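Local coordinates for protein O-ureido-L-serine synthase (Streptomyces lavendulae, PDB 3X44) that catalyses the pyridoxal-phosphate-dependent addition of hydroxyurea to O-acetyl-L-serine, giving O-ureido-L-serine for D-cycloserine biosynthesis, and can also use sulfide to make cysteine, at residues 150-153 with 154-158; 177-180 with 181-185; 241-244 with 245-248; 295-298 with 299-302. The protein carries 1 engineered substitution. All blocks are in the same frame, centred on the assembly; numbering follows the deposited sequence.

Contact 1 of 4, residues 150-153 with 154-158; sequences SYHR and ETTAS
Residues 150-153 and 154-158 are successive turns of helix 147-164, joined by the ordinary bonds Glu-154 N to Ser-150 O and Thr-155 N to Tyr-151 O until the ladder slips by one residue and Ala-157 N reaches His-152 O at 2.8 Å, the i to i+5 spacing of a pi-type turn. Tyr-151 O takes a second donor, Thr-155 OG1 at 2.6 Å; the hydroxyl and the amide approach from opposite faces of the carbonyl plane. With OG1 folded back between backbone N and carbonyl carbon (chi1 60°), CG2 of Thr-155 is left over one face of the Tyr-151 ring, 3.9 Å from its centroid and 23° off the normal, a CH-pi contact. Arg-45 of helix 43-56 adds a weak bond to Thr-155 OG1. His-152 and Thr-156 run alongside each other and both pack on helix 180-192, His-152 on Thr-181 near the cofactor phosphate and Thr-156 on Val-185. Farther along, Ser-158 OG donates to Glu-154 O at 2.9 Å from well above the carbonyl plane, and a water spans Arg-153 O and Ser-158 OG. At the imidazole edge, ND1 of His-152 and OG1 of Thr-156 share a 2.9 Å hydrogen bond.

Contact 2 of 4, residues 177-180 with 181-185; sequences GTTG and TLTGV. With PUS ((E)-O-(carbamoylamino)-N-({3-hydroxy-2-methyl-5-[(phosphonooxy)methyl]pyridin-4-yl}methylidene)-L-serine), chain C.
The phosphate-binding loop of the pyridoxal phosphate site runs from Gly-177 into the first turn of helix 180-192, and here it holds the phosphate of the external aldimine PUS. Thr-179 O and Thr-183 N join the two segments with a 2.8 Å bond that starts the helical ladder, and Gly-184 N to Gly-180 O follows. Thr-183 OG1 lies 3.1 Å from the same Thr-179 O, and Asp-232 N is another partner of this hydroxyl.

Each terminal phosphate oxygen has two donors from this stretch. O3P takes Gly-177 N at 2.8 Å, almost straight at 177°, together with Thr-179 N. O1P takes Thr-178 N and, at 2.6 Å, Thr-178 OG1. O2P takes Thr-181 N and Thr-181 OG1, the latter at 3.0 Å. Four backbone amides thus meet the anion at a helix N-terminus after strand 171-174, the strand-loop-helix arrangement by which fold-type II enzymes of the cysteine synthase family hold their cofactor; the helix dipole probably adds to the attraction.

Thr-178 OG1 has three partners: it donates to O1P, accepts Gly-180 N at 3.1 Å, closing an ST turn, and is also bonded to Asn-148 ND2. Its chi1 of 67° turns the hydroxyl inward, over the turn. Thr-179, with positive phi (76°), sends OG1 back to Thr-178 O at 2.6 Å, in the carbonyl plane and on a lone pair.

Contact 3 of 4, residues 241-244 with 245-248; sequences TMDE and VTAR
The chain leaves strand 238-242 at Met-242, turns through Asp-243 and enters helix 244-257, whose opening bonds are Ala-247 N to Asp-243 O at 3.1 Å and Arg-248 N to Glu-244 O at 2.8 Å. Asp-243 is the N-cap of this helix, just after strand 238-242, an edge strand of the mixed sheet within this chain, and both of its carboxylate oxygens are used. OD2 accepts Thr-246 N at 2.8 Å and 163°, the capping bond proper, although the amide arrives 44° out of the carboxylate plane. OD1 meets the Thr-246 hydroxyl, OG1, at a very short 2.5 Å. The side chains run roughly perpendicular, and the two contacts together probably limit rotation of the carboxylate. Turning CG of Asp-243 inward, between its own N and carbonyl carbon (chi1 69°), is what carries the group back over the first helical turn. A negative carboxylate here would also suit the positive end of the helix dipole.

The Glu-244 carboxylate is held by Gln-218 N, with a weak bond from Asn-205 ND2; Arg-248 NH1 bonds to Phe-301 O. The chain of Met-242, bent at chi2 and chi3, lays its sulfur against Thr-246 and packs with Ala-247 on helix 264-278, the methionine on Ala-271 and the alanine on Ala-268. Met-242 CG comes within 4.4 Å of Ala-247 CB, while its sulfur, SD, sits 3.6 Å from Thr-246 CG2.

Contact 4 of 4, residues 295-298 with 299-302; sequences ERYL and STFL
Thr-300 and Tyr-297 meet through a single carbonyl: Tyr-297 O accepts both Thr-300 N at 2.8 Å and Thr-300 OG1 at 2.6 Å. The hydroxyl lies in the carbonyl plane on a lone pair, whereas the amide comes from above, 62° out of that plane, so the two donors use distinct approaches to one oxygen. The inward rotamer of Thr-300, with OG1 between its own N and carbonyl carbon (chi1 72°), brings the hydroxyl round to this oxygen and also 3.3 Å from Tyr-297 CB. Its methyl, CG2, is thereby placed obliquely beside the phenol ring, 4.0 Å from Tyr-297 CD1.

The tyrosine itself has CG opposite its carbonyl carbon (chi1 -62°), which puts the ring at the ligand pocket, where it touches PUS; its OH is bonded to Asp-292 and Arg-101. Leu-302 CD2 lies 3.7 Å from Tyr-297 CB, and this leucine packs on Ile-264 of helix 264-278. A water donates to both Leu-298 O, at 3.3 Å, and Thr-300 O, tying the outer carbonyls of the bend together. On the preceding side, Arg-296 forms a salt bridge with Glu-295 of the third subunit and also bonds to Asn-73.

Tyr-297 to Thr-300 is a type I beta turn, doubly fastened by the threonine, in the loop that brings Tyr-297 to the wall of the active-site pocket.

Overall arrangement
Along the chain the four contacts follow in series. Contacts 1 and 2 have centres about 10 Å apart and touch: helix 147-164 packs on helix 180-192, with Arg-153 CG 3.2 Å from Gly-184 O, so the phosphate-binding turn is backed by the helix of contact 1. Contacts 3 and 4, centres about 15 Å apart, meet where helix 244-257 packs on the loop after strand 285-290, with Arg-248 CD 3.5 Å from Leu-302 CA. Contacts 2 and 4, centres about 24 Å apart, both reach PUS, one at its phosphate and one through Tyr-297. Contacts 2, 3 and 4 each follow a strand of one mixed sheet: 171-174, 238-242 and 285-290 respectively.

Contact 1 of 4, residues 150-153 with 154-158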
ATOM      1  N   SER A 150      12.447  19.335   5.971  1.00 18.11           N
ATOM      2  CA  SER A 150      11.639  18.644   6.965  1.00 19.44           C
ATOM      3  C   SER A 150      10.689  17.624   6.347  1.00 17.80           C
ATOM      4  O   SER A 150      10.504  16.543   6.896  1.00 16.52           O
ATOM      5  CB  SER A 150      10.850  19.651   7.811  1.00 24.80           C
ATOM      6  OG  SER A 150       9.610  19.965   7.204  1.00 28.05           O
ATOM      7  N   TYR A 151      10.083  17.941   5.210  1.00 18.58           N
ATOM      8  CA  TYR A 151       9.183  16.966   4.601  1.00 18.06           C
ATOM      9  C   TYR A 151       9.992  15.778   4.098  1.00 16.67           C
ATOM     10  O   TYR A 151       9.468  14.682   3.968  1.00 19.52           O
ATOM     11  CB  TYR A 151       8.389  17.580   3.449  1.00 17.88           C
ATOM     12  CG  TYR A 151       7.083  16.857   3.170  1.00 15.27           C
ATOM     13  CD1 TYR A 151       5.949  17.080   3.957  1.00 17.84           C
ATOM     14  CD2 TYR A 151       6.982  15.959   2.107  1.00 17.52           C
ATOM     15  CE1 TYR A 151       4.733  16.418   3.677  1.00 19.18           C
ATOM     16  CE2 TYR A 151       5.787  15.303   1.828  1.00 18.26           C
ATOM     17  CZ  TYR A 151       4.670  15.533   2.606  1.00 19.09           C
ATOM     18  OH  TYR A 151       3.495  14.882   2.290  1.00 22.91           O
ATOM     19  N   HIS A 152      11.274  15.997   3.820  1.00 16.64           N
ATOM     20  CA  HIS A 152      12.134  14.911   3.345  1.00 15.09           C
ATOM     21  C   HIS A 152      12.556  14.010   4.493  1.00 17.03           C
ATOM     22  O   HIS A 152      12.743  12.808   4.310  1.00 15.63           O
ATOM     23  CB  HIS A 152      13.371  15.470   2.644  1.00 14.11           C
ATOM     24  CG  HIS A 152      13.072  16.052   1.300  1.00 14.97           C
ATOM     25  ND1 HIS A 152      12.703  15.277   0.219  1.00 15.65           N
ATOM     26  CD2 HIS A 152      13.055  17.334   0.869  1.00 12.38           C
ATOM     27  CE1 HIS A 152      12.474  16.059  -0.820  1.00 14.15           C
ATOM     28  NE2 HIS A 152      12.680  17.310  -0.452  1.00 15.41           N
ATOM     29  N   ARG A 153      12.710  14.593   5.679  1.00 15.30           N
ATOM     30  CA  ARG A 153      13.084  13.801   6.842  1.00 19.94           C
ATOM     31  C   ARG A 153      11.912  12.892   7.196  1.00 18.60           C
ATOM     32  O   ARG A 153      12.088  11.738   7.577  1.00 17.93           O
ATOM     33  CB  ARG A 153      13.350  14.701   8.051  1.00 18.90           C
ATOM     34  CG  ARG A 153      14.605  15.532   7.996  1.00 23.59           C
ATOM     35  CD  ARG A 153      14.769  16.284   9.316  1.00 22.32           C
ATOM     36  NE  ARG A 153      15.681  17.417   9.198  1.00 28.22           N
ATOM     37  CZ  ARG A 153      15.291  18.680   9.056  1.00 29.75           C
ATOM     38  NH1 ARG A 153      13.998  18.975   9.011  1.00 30.53           N
ATOM     39  NH2 ARG A 153      16.192  19.649   8.960  1.00 29.19           N
ATOM     40  N   GLU A 154      10.707  13.429   7.059  1.00 21.55           N
ATOM     41  CA  GLU A 154       9.509  12.696   7.439  1.00 20.62           C
ATOM     42  C   GLU A 154       8.915  11.739   6.416  1.00 20.14           C
ATOM     43  O   GLU A 154       8.241  10.782   6.797  1.00 21.60           O
ATOM     44  CB  GLU A 154       8.437  13.687   7.913  1.00 21.22           C
ATOM     45  CG  GLU A 154       8.865  14.491   9.133  1.00 19.52           C
ATOM     46  CD  GLU A 154       8.158  15.827   9.259  1.00 22.60           C
ATOM     47  OE1 GLU A 154       6.913  15.853   9.219  1.00 24.58           O
ATOM     48  OE2 GLU A 154       8.851  16.854   9.409  1.00 23.62           O
ATOM     49  N   THR A 155       9.141  11.988   5.130  1.00 15.88           N
ATOM     50  CA  THR A 155       8.591  11.097   4.121  1.00 17.16           C
ATOM     51  C   THR A 155       9.659  10.381   3.305  1.00 16.08           C
ATOM     52  O   THR A 155       9.804   9.168   3.407  1.00 18.45           O
ATOM     53  CB  THR A 155       7.632  11.850   3.170  1.00 15.91           C
ATOM     54  OG1 THR A 155       8.335  12.901   2.499  1.00 16.26           O
ATOM     55  CG2 THR A 155       6.476  12.449   3.958  1.00 13.77           C
ATOM     56  N   THR A 156      10.403  11.133   2.501  1.00 16.73           N
ATOM     57  CA  THR A 156      11.446  10.562   1.655  1.00 18.69           C
ATOM     58  C   THR A 156      12.400   9.652   2.413  1.00 18.89           C
ATOM     59  O   THR A 156      12.710   8.553   1.958  1.00 17.14           O
ATOM     60  CB  THR A 156      12.284  11.659   0.991  1.00 17.91           C
ATOM     61  OG1 THR A 156      11.412  12.685   0.501  1.00 19.61           O
ATOM     62  CG2 THR A 156      13.097  11.071  -0.161  1.00 16.48           C
ATOM     63  N   ALA A 157      12.881  10.133   3.554  1.00 14.06           N
ATOM     64  CA  ALA A 157      13.794   9.364   4.392  1.00 19.21           C
ATOM     65  C   ALA A 157      13.095   8.162   5.037  1.00 17.29           C
ATOM     66  O   ALA A 157      13.686   7.091   5.182  1.00 18.56           O
ATOM     67  CB  ALA A 157      14.383  10.269   5.486  1.00 14.92           C
ATOM     68  N   SER A 158      11.839   8.345   5.434  1.00 19.21           N
ATOM     69  CA  SER A 158      11.087   7.267   6.077  1.00 18.83           C
ATOM     70  C   SER A 158      10.808   6.116   5.118  1.00 18.67           C
ATOM     71  O   SER A 158      10.802   4.952   5.522  1.00 16.89           O
ATOM     72  CB  SER A 158       9.761   7.793   6.639  1.00 15.85           C
ATOM     73  OG  SER A 158       9.977   8.631   7.765  1.00 15.79           O
TER
HETATM   74  O   HOH W   1      12.688   9.309   8.973  1.00 25.05           O

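Contact 2 of 4, residues 177-180 with 181-185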
ATOM      1  N   GLY A 177      19.786  20.919  -5.579  1.00 18.74           N
ATOM      2  CA  GLY A 177      19.415  22.221  -6.094  1.00 17.73           C
ATOM      3  C   GLY A 177      19.270  23.046  -4.823  1.00 19.38           C
ATOM      4  O   GLY A 177      20.127  23.872  -4.506  1.00 19.82           O
ATOM      5  N   THR A 178      18.194  22.802  -4.080  1.00 18.18           N
ATOM      6  CA  THR A 178      17.978  23.500  -2.814  1.00 20.05           C
ATOM      7  C   THR A 178      18.708  22.751  -1.691  1.00 19.88           C
ATOM      8  O   THR A 178      18.975  23.313  -0.624  1.00 19.99           O
ATOM      9  CB  THR A 178      16.480  23.557  -2.453  1.00 20.28           C
ATOM     10  OG1 THR A 178      15.995  22.232  -2.177  1.00 21.33           O
ATOM     11  CG2 THR A 178      15.685  24.159  -3.599  1.00 18.88           C
ATOM     12  N   THR A 179      19.047  21.491  -1.971  1.00 17.80           N
ATOM     13  CA  THR A 179      19.709  20.564  -1.037  1.00 17.48           C
ATOM     14  C   THR A 179      18.724  20.038   0.005  1.00 17.10           C
ATOM     15  O   THR A 179      19.106  19.327   0.935  1.00 16.97           O
ATOM     16  CB  THR A 179      20.950  21.175  -0.303  1.00 16.84           C
ATOM     17  OG1 THR A 179      20.536  21.883   0.871  1.00 18.82           O
ATOM     18  CG2 THR A 179      21.720  22.090  -1.226  1.00 17.11           C
ATOM     19  N   GLY A 180      17.445  20.356  -0.171  1.00 18.10           N
ATOM     20  CA  GLY A 180      16.447  19.878   0.773  1.00 16.82           C
ATOM     21  C   GLY A 180      16.407  18.358   0.853  1.00 16.82           C
ATOM     22  O   GLY A 180      16.211  17.786   1.929  1.00 21.42           O
ATOM     23  N   THR A 181      16.582  17.697  -0.288  1.00 14.84           N
ATOM     24  CA  THR A 181      16.553  16.240  -0.328  1.00 14.95           C
ATOM     25  C   THR A 181      17.767  15.696   0.400  1.00 14.86           C
ATOM     26  O   THR A 181      17.648  14.860   1.278  1.00 13.73           O
ATOM     27  CB  THR A 181      16.558  15.717  -1.785  1.00 14.50           C
ATOM     28  OG1 THR A 181      15.308  16.030  -2.409  1.00 18.84           O
ATOM     29  CG2 THR A 181      16.751  14.213  -1.817  1.00 18.09           C
ATOM     30  N   LEU A 182      18.935  16.190   0.017  1.00 15.34           N
ATOM     31  CA  LEU A 182      20.197  15.773   0.617  1.00 17.88           C
ATOM     32  C   LEU A 182      20.276  16.044   2.116  1.00 17.51           C
ATOM     33  O   LEU A 182      20.807  15.234   2.873  1.00 21.72           O
ATOM     34  CB  LEU A 182      21.348  16.481  -0.094  1.00 13.90           C
ATOM     35  CG  LEU A 182      22.703  16.476   0.605  1.00 15.90           C
ATOM     36  CD1 LEU A 182      23.288  15.080   0.530  1.00 16.17           C
ATOM     37  CD2 LEU A 182      23.630  17.506  -0.063  1.00 16.01           C
ATOM     38  N   THR A 183      19.757  17.187   2.550  1.00 18.33           N
ATOM     39  CA  THR A 183      19.799  17.522   3.970  1.00 15.89           C
ATOM     40  C   THR A 183      18.779  16.733   4.787  1.00 15.09           C
ATOM     41  O   THR A 183      19.113  16.173   5.836  1.00 17.24           O
ATOM     42  CB  THR A 183      19.580  19.035   4.183  1.00 14.73           C
ATOM     43  OG1 THR A 183      20.667  19.753   3.591  1.00 16.40           O
ATOM     44  CG2 THR A 183      19.522  19.366   5.680  1.00 11.76           C
ATOM     45  N   GLY A 184      17.540  16.677   4.300  1.00 15.47           N
ATOM     46  CA  GLY A 184      16.493  15.948   5.002  1.00 12.47           C
ATOM     47  C   GLY A 184      16.786  14.463   5.130  1.00 13.88           C
ATOM     48  O   GLY A 184      16.692  13.889   6.221  1.00 13.00           O
ATOM     49  N   VAL A 185      17.144  13.829   4.017  1.00 11.42           N
ATOM     50  CA  VAL A 185      17.448  12.406   4.053  1.00 12.16           C
ATOM     51  C   VAL A 185      18.785  12.160   4.753  1.00 13.79           C
ATOM     52  O   VAL A 185      18.909  11.250   5.573  1.00 13.41           O
ATOM     53  CB  VAL A 185      17.504  11.808   2.639  1.00 11.91           C
ATOM     54  CG1 VAL A 185      17.847  10.324   2.723  1.00 17.95           C
ATOM     55  CG2 VAL A 185      16.161  11.981   1.946  1.00 12.33           C
TER
HETATM   56  N   PUS C 400      14.417  21.631  -8.373  1.00 20.82           N
HETATM   57  CA  PUS C 400      14.047  22.933  -7.685  1.00 22.23           C
HETATM   58  CB  PUS C 400      15.317  23.800  -7.367  1.00 21.18           C
HETATM   59  OG  PUS C 400      16.053  24.115  -8.634  1.00 24.28           O
HETATM   60  ND  PUS C 400      16.709  25.401  -8.550  1.00 25.49           N
HETATM   61  CE  PUS C 400      18.043  25.485  -8.745  1.00 24.50           C
HETATM   62  NZ2 PUS C 400      18.815  24.389  -8.625  1.00 23.66           N
HETATM   63  OZ1 PUS C 400      18.540  26.529  -9.023  1.00 25.91           O
HETATM   64  C   PUS C 400      13.098  23.728  -8.608  1.00 22.51           C
HETATM   65  O   PUS C 400      12.480  23.147  -9.457  1.00 22.53           O
HETATM   66  OT  PUS C 400      12.976  24.922  -8.477  1.00 22.02           O
HETATM   67  C2  PUS C 400      15.661  17.899 -10.447  1.00 15.85           C
HETATM   68  C3  PUS C 400      15.110  19.082  -9.762  1.00 15.79           C
HETATM   69  C4  PUS C 400      15.657  19.463  -8.454  1.00 17.56           C
HETATM   70  C5  PUS C 400      16.715  18.634  -7.863  1.00 19.05           C
HETATM   71  C6  PUS C 400      17.192  17.466  -8.619  1.00 16.00           C
HETATM   72  C2A PUS C 400      15.155  17.504 -11.806  1.00 16.63           C
HETATM   73  C4A PUS C 400      15.267  20.766  -7.794  1.00 19.39           C
HETATM   74  C5A PUS C 400      17.319  18.966  -6.507  1.00 15.90           C
HETATM   75  N1  PUS C 400      16.662  17.158  -9.853  1.00 18.81           N
HETATM   76  O3  PUS C 400      14.080  19.760 -10.304  1.00 17.29           O
HETATM   77  O1P PUS C 400      16.116  20.813  -4.398  1.00 16.14           O
HETATM   78  O2P PUS C 400      15.882  18.855  -3.096  1.00 15.48           O
HETATM   79  O3P PUS C 400      18.033  19.505  -3.871  1.00 17.15           O
HETATM   80  O4P PUS C 400      16.378  18.650  -5.428  1.00 16.71           O
HETATM   81  P   PUS C 400      16.607  19.462  -4.197  1.00 17.48           P

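Contact 3 of 4, residues 241-244 with 245-248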
ATOM      1  N   THR A 241      31.760  15.080  -8.457  1.00 21.40           N
ATOM      2  CA  THR A 241      31.255  15.775  -9.633  1.00 21.71           C
ATOM      3  C   THR A 241      30.795  14.767 -10.674  1.00 22.00           C
ATOM      4  O   THR A 241      31.150  13.589 -10.618  1.00 23.59           O
ATOM      5  CB  THR A 241      32.328  16.658 -10.298  1.00 22.53           C
ATOM      6  OG1 THR A 241      33.496  15.872 -10.565  1.00 23.98           O
ATOM      7  CG2 THR A 241      32.679  17.838  -9.412  1.00 20.89           C
ATOM      8  N   MET A 242      29.998  15.245 -11.618  1.00 20.33           N
ATOM      9  CA  MET A 242      29.483  14.431 -12.710  1.00 21.46           C
ATOM     10  C   MET A 242      29.239  15.387 -13.874  1.00 21.38           C
ATOM     11  O   MET A 242      28.618  16.440 -13.702  1.00 22.67           O
ATOM     12  CB  MET A 242      28.175  13.744 -12.306  1.00 20.66           C
ATOM     13  CG  MET A 242      27.469  13.014 -13.452  1.00 19.07           C
ATOM     14  SD  MET A 242      28.538  11.821 -14.318  1.00 22.23           S
ATOM     15  CE  MET A 242      28.912  10.669 -12.986  1.00 19.74           C
ATOM     16  N   ASP A 243      29.740  15.033 -15.051  1.00 21.74           N
ATOM     17  CA  ASP A 243      29.568  15.884 -16.217  1.00 21.77           C
ATOM     18  C   ASP A 243      28.194  15.653 -16.839  1.00 20.05           C
ATOM     19  O   ASP A 243      27.671  14.536 -16.835  1.00 19.52           O
ATOM     20  CB  ASP A 243      30.680  15.615 -17.235  1.00 23.76           C
ATOM     21  CG  ASP A 243      30.560  14.256 -17.874  1.00 24.02           C
ATOM     22  OD1 ASP A 243      31.011  13.275 -17.255  1.00 23.04           O
ATOM     23  OD2 ASP A 243      30.005  14.173 -18.990  1.00 28.00           O
ATOM     24  N   GLU A 244      27.620  16.718 -17.385  1.00 20.58           N
ATOM     25  CA  GLU A 244      26.289  16.654 -17.969  1.00 18.35           C
ATOM     26  C   GLU A 244      26.097  15.639 -19.085  1.00 19.67           C
ATOM     27  O   GLU A 244      25.049  15.008 -19.161  1.00 16.32           O
ATOM     28  CB  GLU A 244      25.860  18.044 -18.445  1.00 19.46           C
ATOM     29  CG  GLU A 244      26.808  18.709 -19.431  1.00 17.71           C
ATOM     30  CD  GLU A 244      26.527  20.189 -19.576  1.00 21.46           C
ATOM     31  OE1 GLU A 244      26.842  20.763 -20.642  1.00 24.23           O
ATOM     32  OE2 GLU A 244      25.983  20.783 -18.622  1.00 18.02           O
ATOM     33  N   VAL A 245      27.097  15.478 -19.945  1.00 20.00           N
ATOM     34  CA  VAL A 245      26.998  14.528 -21.048  1.00 21.28           C
ATOM     35  C   VAL A 245      26.864  13.101 -20.522  1.00 21.95           C
ATOM     36  O   VAL A 245      25.984  12.348 -20.957  1.00 25.05           O
ATOM     37  CB  VAL A 245      28.228  14.616 -21.982  1.00 21.06           C
ATOM     38  CG1 VAL A 245      28.031  13.717 -23.198  1.00 20.59           C
ATOM     39  CG2 VAL A 245      28.431  16.049 -22.428  1.00 22.30           C
ATOM     40  N   THR A 246      27.732  12.725 -19.591  1.00 20.39           N
ATOM     41  CA  THR A 246      27.668  11.387 -19.013  1.00 20.54           C
ATOM     42  C   THR A 246      26.281  11.168 -18.405  1.00 20.16           C
ATOM     43  O   THR A 246      25.694  10.099 -18.537  1.00 19.36           O
ATOM     44  CB  THR A 246      28.708  11.207 -17.899  1.00 19.83           C
ATOM     45  OG1 THR A 246      30.025  11.352 -18.440  1.00 23.33           O
ATOM     46  CG2 THR A 246      28.570   9.837 -17.271  1.00 23.05           C
ATOM     47  N   ALA A 247      25.767  12.198 -17.741  1.00 18.50           N
ATOM     48  CA  ALA A 247      24.454  12.133 -17.104  1.00 17.01           C
ATOM     49  C   ALA A 247      23.372  11.890 -18.147  1.00 18.19           C
ATOM     50  O   ALA A 247      22.488  11.046 -17.964  1.00 18.25           O
ATOM     51  CB  ALA A 247      24.173  13.440 -16.354  1.00 14.02           C
ATOM     52  N   ARG A 248      23.451  12.655 -19.234  1.00 18.44           N
ATOM     53  CA  ARG A 248      22.507  12.571 -20.341  1.00 19.84           C
ATOM     54  C   ARG A 248      22.520  11.169 -20.944  1.00 20.79           C
ATOM     55  O   ARG A 248      21.469  10.585 -21.222  1.00 20.80           O
ATOM     56  CB  ARG A 248      22.891  13.606 -21.408  1.00 23.26           C
ATOM     57  CG  ARG A 248      21.791  13.949 -22.392  1.00 20.75           C
ATOM     58  CD  ARG A 248      21.751  12.966 -23.557  1.00 22.27           C
ATOM     59  NE  ARG A 248      23.069  12.697 -24.126  1.00 17.09           N
ATOM     60  CZ  ARG A 248      23.604  13.377 -25.135  1.00 19.95           C
ATOM     61  NH1 ARG A 248      22.937  14.376 -25.694  1.00 20.21           N
ATOM     62  NH2 ARG A 248      24.804  13.049 -25.598  1.00 17.02           N
TER

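Contact 4 of 4, residues 295-298 with 299-302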
ATOM      1  N   GLU A 295       9.982  12.916 -19.485  1.00 17.48           N
ATOM      2  CA  GLU A 295       9.041  13.548 -20.415  1.00 16.51           C
ATOM      3  C   GLU A 295       9.069  15.079 -20.510  1.00 18.89           C
ATOM      4  O   GLU A 295       8.484  15.648 -21.429  1.00 18.91           O
ATOM      5  CB  GLU A 295       7.610  13.078 -20.124  1.00 17.61           C
ATOM      6  CG  GLU A 295       6.796  12.782 -21.396  1.00 19.63           C
ATOM      7  CD  GLU A 295       5.542  11.953 -21.138  1.00 21.83           C
ATOM      8  OE1 GLU A 295       4.562  12.107 -21.896  1.00 21.55           O
ATOM      9  OE2 GLU A 295       5.532  11.148 -20.180  1.00 24.23           O
ATOM     10  N   ARG A 296       9.722  15.762 -19.574  1.00 20.70           N
ATOM     11  CA  ARG A 296       9.791  17.218 -19.688  1.00 20.41           C
ATOM     12  C   ARG A 296      11.155  17.632 -20.241  1.00 20.20           C
ATOM     13  O   ARG A 296      11.595  18.770 -20.072  1.00 20.30           O
ATOM     14  CB  ARG A 296       9.507  17.915 -18.338  1.00 19.58           C
ATOM     15  CG  ARG A 296      10.246  17.389 -17.110  1.00 15.59           C
ATOM     16  CD  ARG A 296       9.483  17.738 -15.833  1.00 17.87           C
ATOM     17  NE  ARG A 296       8.122  17.195 -15.841  1.00 14.87           N
ATOM     18  CZ  ARG A 296       7.358  17.041 -14.758  1.00 17.26           C
ATOM     19  NH1 ARG A 296       7.809  17.387 -13.555  1.00 14.05           N
ATOM     20  NH2 ARG A 296       6.136  16.528 -14.879  1.00 19.15           N
ATOM     21  N   TYR A 297      11.802  16.699 -20.937  1.00 19.03           N
ATOM     22  CA  TYR A 297      13.119  16.925 -21.517  1.00 19.89           C
ATOM     23  C   TYR A 297      13.165  16.600 -23.009  1.00 21.54           C
ATOM     24  O   TYR A 297      14.239  16.554 -23.610  1.00 22.39           O
ATOM     25  CB  TYR A 297      14.156  16.073 -20.778  1.00 18.39           C
ATOM     26  CG  TYR A 297      14.274  16.424 -19.315  1.00 20.17           C
ATOM     27  CD1 TYR A 297      15.232  17.338 -18.877  1.00 18.66           C
ATOM     28  CD2 TYR A 297      13.410  15.865 -18.375  1.00 16.82           C
ATOM     29  CE1 TYR A 297      15.327  17.691 -17.538  1.00 20.57           C
ATOM     30  CE2 TYR A 297      13.497  16.211 -17.041  1.00 19.35           C
ATOM     31  CZ  TYR A 297      14.457  17.126 -16.622  1.00 20.12           C
ATOM     32  OH  TYR A 297      14.547  17.466 -15.289  1.00 15.31           O
ATOM     33  N   LEU A 298      11.995  16.381 -23.602  1.00 21.16           N
ATOM     34  CA  LEU A 298      11.905  16.059 -25.016  1.00 22.17           C
ATOM     35  C   LEU A 298      12.619  17.087 -25.886  1.00 21.17           C
ATOM     36  O   LEU A 298      13.183  16.745 -26.923  1.00 21.32           O
ATOM     37  CB  LEU A 298      10.439  15.982 -25.453  1.00 22.05           C
ATOM     38  CG  LEU A 298       9.590  14.776 -25.048  1.00 26.06           C
ATOM     39  CD1 LEU A 298       8.520  14.561 -26.102  1.00 23.63           C
ATOM     40  CD2 LEU A 298      10.449  13.542 -24.904  1.00 26.41           C
ATOM     41  N   SER A 299      12.580  18.345 -25.455  1.00 18.30           N
ATOM     42  CA  SER A 299      13.191  19.444 -26.190  1.00 17.38           C
ATOM     43  C   SER A 299      14.612  19.752 -25.749  1.00 19.16           C
ATOM     44  O   SER A 299      15.190  20.743 -26.181  1.00 24.58           O
ATOM     45  CB  SER A 299      12.352  20.709 -26.020  1.00 19.32           C
ATOM     46  OG  SER A 299      12.547  21.263 -24.725  1.00 18.20           O
ATOM     47  N   THR A 300      15.174  18.919 -24.888  1.00 19.86           N
ATOM     48  CA  THR A 300      16.527  19.153 -24.400  1.00 21.44           C
ATOM     49  C   THR A 300      17.547  18.282 -25.124  1.00 21.34           C
ATOM     50  O   THR A 300      17.186  17.456 -25.962  1.00 19.24           O
ATOM     51  CB  THR A 300      16.609  18.874 -22.900  1.00 21.85           C
ATOM     52  OG1 THR A 300      16.523  17.461 -22.673  1.00 21.97           O
ATOM     53  CG2 THR A 300      15.456  19.580 -22.169  1.00 20.64           C
ATOM     54  N   PHE A 301      18.820  18.455 -24.789  1.00 21.69           N
ATOM     55  CA  PHE A 301      19.862  17.685 -25.447  1.00 21.56           C
ATOM     56  C   PHE A 301      19.760  16.197 -25.160  1.00 22.35           C
ATOM     57  O   PHE A 301      20.540  15.398 -25.675  1.00 20.83           O
ATOM     58  CB  PHE A 301      21.250  18.235 -25.085  1.00 23.35           C
ATOM     59  CG  PHE A 301      21.744  17.846 -23.723  1.00 23.87           C
ATOM     60  CD1 PHE A 301      23.049  17.381 -23.561  1.00 25.87           C
ATOM     61  CD2 PHE A 301      20.950  18.010 -22.596  1.00 21.69           C
ATOM     62  CE1 PHE A 301      23.558  17.093 -22.292  1.00 25.05           C
ATOM     63  CE2 PHE A 301      21.447  17.725 -21.323  1.00 26.76           C
ATOM     64  CZ  PHE A 301      22.756  17.266 -21.172  1.00 25.18           C
ATOM     65  N   LEU A 302      18.778  15.827 -24.344  1.00 20.54           N
ATOM     66  CA  LEU A 302      18.568  14.428 -24.026  1.00 20.24           C
ATOM     67  C   LEU A 302      18.130  13.729 -25.308  1.00 20.22           C
ATOM     68  O   LEU A 302      18.342  12.525 -25.491  1.00 17.62           O
ATOM     69  CB  LEU A 302      17.478  14.284 -22.963  1.00 21.47           C
ATOM     70  CG  LEU A 302      16.994  12.856 -22.731  1.00 20.26           C
ATOM     71  CD1 LEU A 302      18.151  12.012 -22.195  1.00 21.73           C
ATOM     72  CD2 LEU A 302      15.830  12.865 -21.752  1.00 17.51           C
TER
HETATM   73  O   HOH W   2      15.832  17.636 -28.636  1.00 34.98           O